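Local coordinates for protein metal-dependent phosphohydrolase, HDOD domain-containing (Geobacter sulfurreducens, PDB 3HC1) that is of unknown function but binds a pair of iron(III) ions through an HD-type metal site, consistent with a metal-dependent phosphohydrolase, at residues W120-G125 and L151-E156. Residues are numbered along the deposited sequence; the frame is centred on the assembly and turned at random.
Sequences WAHSLG and LHDVGE. With FE (Fe (III) ion), chain C; FE (Fe (III) ion), chain B.
His-122, His-152 and Asp-153 converge on one iron(III) ion, so the two segments are joined chiefly through metal. NE2 of His-122 binds this iron at 2.2 Å, NE2 of His-152 at 2.3 Å, and OD2 of Asp-153 at 2.1 Å. The shared metal explains why NE2 of His-122 lies only 3.0 Å from OD2 of Asp-153 although the two are not hydrogen-bonded. Histidine suits both places because one ring nitrogen can bind metal while the other is held: ND1 of His-122 is hydrogen-bonded to the carbonyl of Leu-246, and ND1 of His-152 to that of Gly-149, which fixes each ring's rotation. The His-122 ring reaches across from the helix with CG anti to the backbone N (chi1 169°) and meets OD2 at its edge, its plane 26° from the carboxylate. The two imidazoles are set obliquely, 62° between planes, while CB of Asp-153 covers one face of the His-152 ring. The two oxygens of one carboxylate let Asp-153 bridge, OD2 to the first iron and OD1 to the second, and water 2 also links the metals. This is the H...HD...D signature of HD domains; Asp-238 and Glu-249 complete the first site, and His-193, His-217, His-218 and Glu-249 serve the second. Away from the metals the fit is looser: OG of Ser-123 comes no nearer than 4.3 Å to CB of Asp-153. Serine suits this place because OG accepts from a water at 2.6 Å while also hydrogen-bonded to Leu-119, and that water takes the Asp-153 N-H. Helix 116-136 thus faces the turn leading into helix 154-162; helix 82-108 lies against both segments, helix 142-150 against Trp-120, Ser-123 and Leu-124, and helix 281-302 against Ala-121 and Leu-124.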
loop_
_atom_site.group_PDB
_atom_site.type_symbol
_atom_site.label_atom_id
_atom_site.label_comp_id
_atom_site.label_asym_id
_atom_site.label_seq_id
_atom_site.Cartn_x
_atom_site.Cartn_y
_atom_site.Cartn_z
ATOM N N TRP A 120 -5.459 -3.916 6.782
ATOM C CA TRP A 120 -5.060 -4.793 5.709
ATOM C C TRP A 120 -5.892 -4.627 4.428
ATOM O O TRP A 120 -5.345 -4.451 3.332
ATOM C CB TRP A 120 -5.075 -6.256 6.192
ATOM C CG TRP A 120 -4.861 -7.259 5.090
ATOM C CD1 TRP A 120 -5.771 -8.140 4.585
ATOM C CD2 TRP A 120 -3.626 -7.513 4.405
ATOM N NE1 TRP A 120 -5.178 -8.920 3.611
ATOM C CE2 TRP A 120 -3.866 -8.535 3.472
ATOM C CE3 TRP A 120 -2.358 -6.932 4.458
ATOM C CZ2 TRP A 120 -2.868 -9.010 2.603
ATOM C CZ3 TRP A 120 -1.377 -7.386 3.615
ATOM C CH2 TRP A 120 -1.637 -8.452 2.698
ATOM N N ALA A 121 -7.205 -4.687 4.567
ATOM C CA ALA A 121 -8.103 -4.588 3.424
ATOM C C ALA A 121 -7.868 -3.275 2.661
ATOM O O ALA A 121 -7.774 -3.248 1.429
ATOM C CB ALA A 121 -9.633 -4.733 3.875
ATOM N N HIS A 122 -7.759 -2.180 3.401
ATOM C CA HIS A 122 -7.496 -0.872 2.795
ATOM C C HIS A 122 -6.128 -0.834 2.060
ATOM O O HIS A 122 -6.005 -0.290 0.951
ATOM C CB HIS A 122 -7.503 0.213 3.888
ATOM C CG HIS A 122 -6.984 1.538 3.419
ATOM N ND1 HIS A 122 -7.627 2.285 2.458
ATOM C CD2 HIS A 122 -5.853 2.215 3.733
ATOM C CE1 HIS A 122 -6.948 3.402 2.251
ATOM N NE2 HIS A 122 -5.857 3.379 2.999
ATOM N N SER A 123 -5.113 -1.415 2.702
ATOM C CA SER A 123 -3.757 -1.444 2.149
ATOM C C SER A 123 -3.681 -2.308 0.903
ATOM O O SER A 123 -3.087 -1.879 -0.134
ATOM C CB SER A 123 -2.740 -1.903 3.206
ATOM O OG SER A 123 -2.665 -0.951 4.285
ATOM N N LEU A 124 -4.275 -3.508 0.968
ATOM C CA LEU A 124 -4.380 -4.384 -0.206
ATOM C C LEU A 124 -5.162 -3.728 -1.347
ATOM O O LEU A 124 -4.771 -3.857 -2.507
ATOM C CB LEU A 124 -5.030 -5.723 0.151
ATOM C CG LEU A 124 -5.030 -6.823 -0.931
ATOM C CD1 LEU A 124 -3.588 -7.091 -1.466
ATOM C CD2 LEU A 124 -5.639 -8.098 -0.316
ATOM N N GLY A 125 -6.238 -3.016 -1.021
ATOM C CA GLY A 125 -7.044 -2.310 -2.030
ATOM C C GLY A 125 -6.230 -1.235 -2.732
ATOM O O GLY A 125 -6.191 -1.180 -3.947
ATOM N N LEU A 151 2.424 -0.665 1.269
ATOM C CA LEU A 151 3.152 -0.179 2.422
ATOM C C LEU A 151 2.766 1.243 2.832
ATOM O O LEU A 151 3.329 1.777 3.795
ATOM C CB LEU A 151 4.671 -0.178 2.159
ATOM C CG LEU A 151 5.269 -1.590 1.968
ATOM C CD1 LEU A 151 6.697 -1.475 1.493
ATOM C CD2 LEU A 151 5.173 -2.301 3.326
ATOM N N HIS A 152 1.876 1.892 2.072
ATOM C CA HIS A 152 1.635 3.341 2.253
ATOM C C HIS A 152 1.233 3.794 3.682
ATOM O O HIS A 152 1.673 4.826 4.179
ATOM C CB HIS A 152 0.700 3.920 1.189
ATOM C CG HIS A 152 -0.768 3.742 1.497
ATOM N ND1 HIS A 152 -1.393 2.524 1.376
ATOM C CD2 HIS A 152 -1.722 4.612 1.913
ATOM C CE1 HIS A 152 -2.654 2.634 1.753
ATOM N NE2 HIS A 152 -2.887 3.894 2.057
ATOM N N ASP A 153 0.381 2.985 4.308
ATOM C CA ASP A 153 -0.096 3.194 5.639
ATOM C C ASP A 153 0.604 2.358 6.703
ATOM O O ASP A 153 0.045 2.139 7.800
ATOM C CB ASP A 153 -1.608 2.941 5.662
ATOM C CG ASP A 153 -2.401 4.180 5.243
ATOM O OD1 ASP A 153 -1.794 5.278 5.234
ATOM O OD2 ASP A 153 -3.595 4.047 4.900
ATOM N N VAL A 154 1.833 1.912 6.421
ATOM C CA VAL A 154 2.566 1.105 7.415
ATOM C C VAL A 154 2.731 1.880 8.750
ATOM O O VAL A 154 2.776 1.291 9.810
ATOM C CB VAL A 154 3.922 0.607 6.841
ATOM C CG1 VAL A 154 4.918 1.784 6.667
ATOM C CG2 VAL A 154 4.492 -0.431 7.684
ATOM N N GLY A 155 2.739 3.209 8.697
ATOM C CA GLY A 155 2.734 4.019 9.912
ATOM C C GLY A 155 1.514 3.894 10.811
ATOM O O GLY A 155 1.661 4.027 12.029
ATOM N N GLU A 156 0.335 3.701 10.220
ATOM C CA GLU A 156 -0.920 3.475 10.983
ATOM C C GLU A 156 -0.877 2.108 11.608
ATOM O O GLU A 156 -1.393 1.917 12.702
ATOM C CB GLU A 156 -2.192 3.541 10.118
ATOM C CG GLU A 156 -2.523 4.827 9.496
ATOM C CD GLU A 156 -3.077 5.854 10.478
ATOM O OE1 GLU A 156 -2.427 6.087 11.499
ATOM O OE2 GLU A 156 -4.153 6.419 10.205
HETATM FE FE FE C . -4.478 5.089 3.272
HETATM FE FE FE B . -2.596 7.266 4.916
HETATM O O HOH W 1 -0.296 0.198 4.419
HETATM O O HOH W 2 -3.497 6.818 3.315
#